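Local atomic coordinates of teichoic acid D-alanine hydrolase (Staphylococcus aureus, PDB entry 5ZH8), a protein that hydrolyses the D-alanyl esters carried by wall teichoic acid and lipoteichoic acid, affecting cell-wall structure and the level of methicillin resistance. Residues 359-364 with 381-386. Sequence-based numbering, arbitrary orientation.
Sequences YVVVLA and DILKQN
Y359 and L383 meet through matching first torsions: each places CG anti to its own carbonyl carbon (chi1 -68° and -59°), sending the tyrosine ring from the strand and the leucine branches from the turn after helix 371-382 toward each other. L383 CD1 lies over one face of the ring, 4.0 Å from its centroid, in a CH-pi contact. The same methyl touches V361 CG2 at 3.9 Å, so one leucine branch bridges two residues on the helix-facing side of the strand, while L383 CD2 sits farther along the ring, 4.1 Å from Y359 CZ.

Q385 takes the edge of the ring. Its chain bends at chi2 and stands the amide at the ring edge, its plane 74° from that of the ring, with Q385 CD 3.5 Å from Y359 CD2. Both ends of this buried amide are held: Q385 NE2 gives a nearly straight hydrogen bond to L383 O (2.9 Å), approaching from above the carbonyl plane, and Q385 OE1 is hydrogen-bonded to N356 ND2.

As a worked example of a turn after a helix docking on a sheet, the contact joins the turn that follows helix 371-382, in which K384 takes positive phi, to strand 359-365. This strand lies between strands 90-96 and 349-355 in the antiparallel sheet of the beta-lactamase-like fold; helix 74-85 flanks the contact, with I79 touching L383 and K75 NZ hydrogen-bonded to Y359 OH.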
ATOM      1  N   TYR A 359      10.928 -26.137   3.592  1.00 46.31           N
ATOM      2  CA  TYR A 359       9.849 -25.502   2.850  1.00 45.47           C
ATOM      3  C   TYR A 359      10.318 -24.307   2.032  1.00 44.07           C
ATOM      4  O   TYR A 359      11.135 -23.512   2.495  1.00 43.53           O
ATOM      5  CB  TYR A 359       8.751 -25.035   3.810  1.00 45.26           C
ATOM      6  CG  TYR A 359       8.008 -26.158   4.481  1.00 46.81           C
ATOM      7  CD1 TYR A 359       7.088 -26.922   3.779  1.00 47.52           C
ATOM      8  CD2 TYR A 359       8.230 -26.463   5.819  1.00 47.83           C
ATOM      9  CE1 TYR A 359       6.403 -27.953   4.390  1.00 49.35           C
ATOM     10  CE2 TYR A 359       7.549 -27.492   6.442  1.00 49.60           C
ATOM     11  CZ  TYR A 359       6.632 -28.231   5.725  1.00 50.31           C
ATOM     12  OH  TYR A 359       5.952 -29.253   6.338  1.00 52.14           O
ATOM     13  N   VAL A 360       9.792 -24.186   0.818  1.00 43.77           N
ATOM     14  CA  VAL A 360       9.841 -22.924   0.087  1.00 42.58           C
ATOM     15  C   VAL A 360       8.404 -22.508  -0.157  1.00 42.45           C
ATOM     16  O   VAL A 360       7.666 -23.198  -0.852  1.00 42.99           O
ATOM     17  CB  VAL A 360      10.591 -23.032  -1.261  1.00 42.62           C
ATOM     18  CG1 VAL A 360      10.678 -21.663  -1.928  1.00 41.52           C
ATOM     19  CG2 VAL A 360      11.978 -23.622  -1.057  1.00 42.97           C
ATOM     20  N   VAL A 361       8.015 -21.387   0.442  1.00 42.07           N
ATOM     21  CA  VAL A 361       6.650 -20.880   0.353  1.00 42.24           C
ATOM     22  C   VAL A 361       6.667 -19.622  -0.494  1.00 41.37           C
ATOM     23  O   VAL A 361       7.301 -18.638  -0.126  1.00 40.68           O
ATOM     24  CB  VAL A 361       6.069 -20.556   1.749  1.00 42.54           C
ATOM     25  CG1 VAL A 361       4.599 -20.171   1.644  1.00 42.96           C
ATOM     26  CG2 VAL A 361       6.256 -21.733   2.690  1.00 43.46           C
ATOM     27  N   VAL A 362       5.976 -19.672  -1.630  1.00 41.97           N
ATOM     28  CA  VAL A 362       5.897 -18.543  -2.556  1.00 41.89           C
ATOM     29  C   VAL A 362       4.448 -18.098  -2.623  1.00 42.61           C
ATOM     30  O   VAL A 362       3.575 -18.889  -2.987  1.00 43.85           O
ATOM     31  CB  VAL A 362       6.372 -18.928  -3.982  1.00 42.23           C
ATOM     32  CG1 VAL A 362       6.457 -17.691  -4.878  1.00 41.84           C
ATOM     33  CG2 VAL A 362       7.702 -19.668  -3.933  1.00 41.94           C
ATOM     34  N   LEU A 363       4.194 -16.841  -2.266  1.00 42.40           N
ATOM     35  CA  LEU A 363       2.839 -16.312  -2.213  1.00 43.07           C
ATOM     36  C   LEU A 363       2.744 -15.054  -3.067  1.00 43.34           C
ATOM     37  O   LEU A 363       3.389 -14.043  -2.775  1.00 43.01           O
ATOM     38  CB  LEU A 363       2.446 -16.016  -0.767  1.00 43.19           C
ATOM     39  CG  LEU A 363       0.943 -15.915  -0.483  1.00 44.09           C
ATOM     40  CD1 LEU A 363       0.272 -17.266  -0.694  1.00 44.96           C
ATOM     41  CD2 LEU A 363       0.672 -15.395   0.922  1.00 44.05           C
ATOM     42  N   ALA A 364       1.942 -15.131  -4.126  1.00 44.27           N
ATOM     43  CA  ALA A 364       1.796 -14.037  -5.079  1.00 45.06           C
ATOM     44  C   ALA A 364       0.407 -13.411  -4.968  1.00 46.14           C
ATOM     45  O   ALA A 364      -0.606 -14.103  -5.042  1.00 47.04           O
ATOM     46  CB  ALA A 364       2.041 -14.539  -6.496  1.00 45.73           C
ATOM     47  N   ASP A 381       2.787 -20.209  11.684  1.00 48.66           N
ATOM     48  CA  ASP A 381       1.668 -20.775  12.433  1.00 50.49           C
ATOM     49  C   ASP A 381       1.268 -22.156  11.924  1.00 51.19           C
ATOM     50  O   ASP A 381       1.171 -23.101  12.708  1.00 52.91           O
ATOM     51  CB  ASP A 381       0.466 -19.820  12.449  1.00 50.67           C
ATOM     52  CG  ASP A 381       0.786 -18.484  13.116  1.00 50.91           C
ATOM     53  OD1 ASP A 381       1.708 -18.433  13.962  1.00 51.73           O
ATOM     54  OD2 ASP A 381       0.118 -17.477  12.798  1.00 50.51           O
ATOM     55  N   ILE A 382       1.053 -22.290  10.620  1.00 50.24           N
ATOM     56  CA  ILE A 382       0.548 -23.551  10.084  1.00 51.21           C
ATOM     57  C   ILE A 382       1.669 -24.572   9.897  1.00 51.66           C
ATOM     58  O   ILE A 382       1.584 -25.682  10.416  1.00 53.47           O
ATOM     59  CB  ILE A 382      -0.224 -23.345   8.771  1.00 50.32           C
ATOM     60  CG1 ILE A 382      -1.426 -22.422   9.018  1.00 50.55           C
ATOM     61  CG2 ILE A 382      -0.672 -24.686   8.216  1.00 51.61           C
ATOM     62  CD1 ILE A 382      -2.253 -22.105   7.783  1.00 50.09           C
ATOM     63  N   LEU A 383       2.715 -24.197   9.166  1.00 50.28           N
ATOM     64  CA  LEU A 383       3.850 -25.095   8.930  1.00 50.65           C
ATOM     65  C   LEU A 383       4.833 -25.174  10.103  1.00 51.62           C
ATOM     66  O   LEU A 383       5.715 -26.024  10.099  1.00 52.25           O
ATOM     67  CB  LEU A 383       4.599 -24.688   7.658  1.00 48.93           C
ATOM     68  CG  LEU A 383       3.778 -24.681   6.362  1.00 48.05           C
ATOM     69  CD1 LEU A 383       4.651 -24.208   5.214  1.00 46.72           C
ATOM     70  CD2 LEU A 383       3.197 -26.046   6.054  1.00 49.47           C
ATOM     71  N   LYS A 384       4.689 -24.281  11.084  1.00 52.31           N
ATOM     72  CA  LYS A 384       5.458 -24.320  12.342  1.00 54.01           C
ATOM     73  C   LYS A 384       6.979 -24.284  12.131  1.00 53.50           C
ATOM     74  O   LYS A 384       7.723 -25.069  12.728  1.00 54.88           O
ATOM     75  CB  LYS A 384       5.045 -25.528  13.183  1.00 56.56           C
ATOM     76  CG  LYS A 384       3.584 -25.503  13.563  1.00 58.06           C
ATOM     77  CD  LYS A 384       3.189 -26.744  14.354  1.00 61.24           C
ATOM     78  CE  LYS A 384       3.108 -27.990  13.475  1.00 62.01           C
ATOM     79  NZ  LYS A 384       2.272 -29.066  14.098  1.00 64.67           N
ATOM     80  N   GLN A 385       7.424 -23.356  11.286  1.00 51.67           N
ATOM     81  CA  GLN A 385       8.844 -23.210  10.948  1.00 51.23           C
ATOM     82  C   GLN A 385       9.524 -22.050  11.666  1.00 51.27           C
ATOM     83  O   GLN A 385      10.612 -21.635  11.284  1.00 50.30           O
ATOM     84  CB  GLN A 385       8.998 -23.038   9.435  1.00 49.37           C
ATOM     85  CG  GLN A 385       8.491 -24.226   8.648  1.00 49.77           C
ATOM     86  CD  GLN A 385       9.236 -25.496   9.002  1.00 51.11           C
ATOM     87  OE1 GLN A 385      10.411 -25.639   8.690  1.00 51.18           O
ATOM     88  NE2 GLN A 385       8.554 -26.416   9.664  1.00 52.64           N
ATOM     89  N   ASN A 386       8.886 -21.522  12.701  1.00 52.70           N
ATOM     90  CA  ASN A 386       9.488 -20.457  13.471  1.00 53.43           C
ATOM     91  C   ASN A 386      10.556 -21.071  14.381  1.00 55.11           C
ATOM     92  O   ASN A 386      10.301 -21.405  15.533  1.00 57.22           O
ATOM     93  CB  ASN A 386       8.424 -19.705  14.268  1.00 54.29           C
ATOM     94  CG  ASN A 386       8.980 -18.476  14.958  1.00 55.09           C
ATOM     95  OD1 ASN A 386       9.959 -17.880  14.499  1.00 54.81           O
ATOM     96  ND2 ASN A 386       8.364 -18.093  16.069  1.00 56.81           N
TER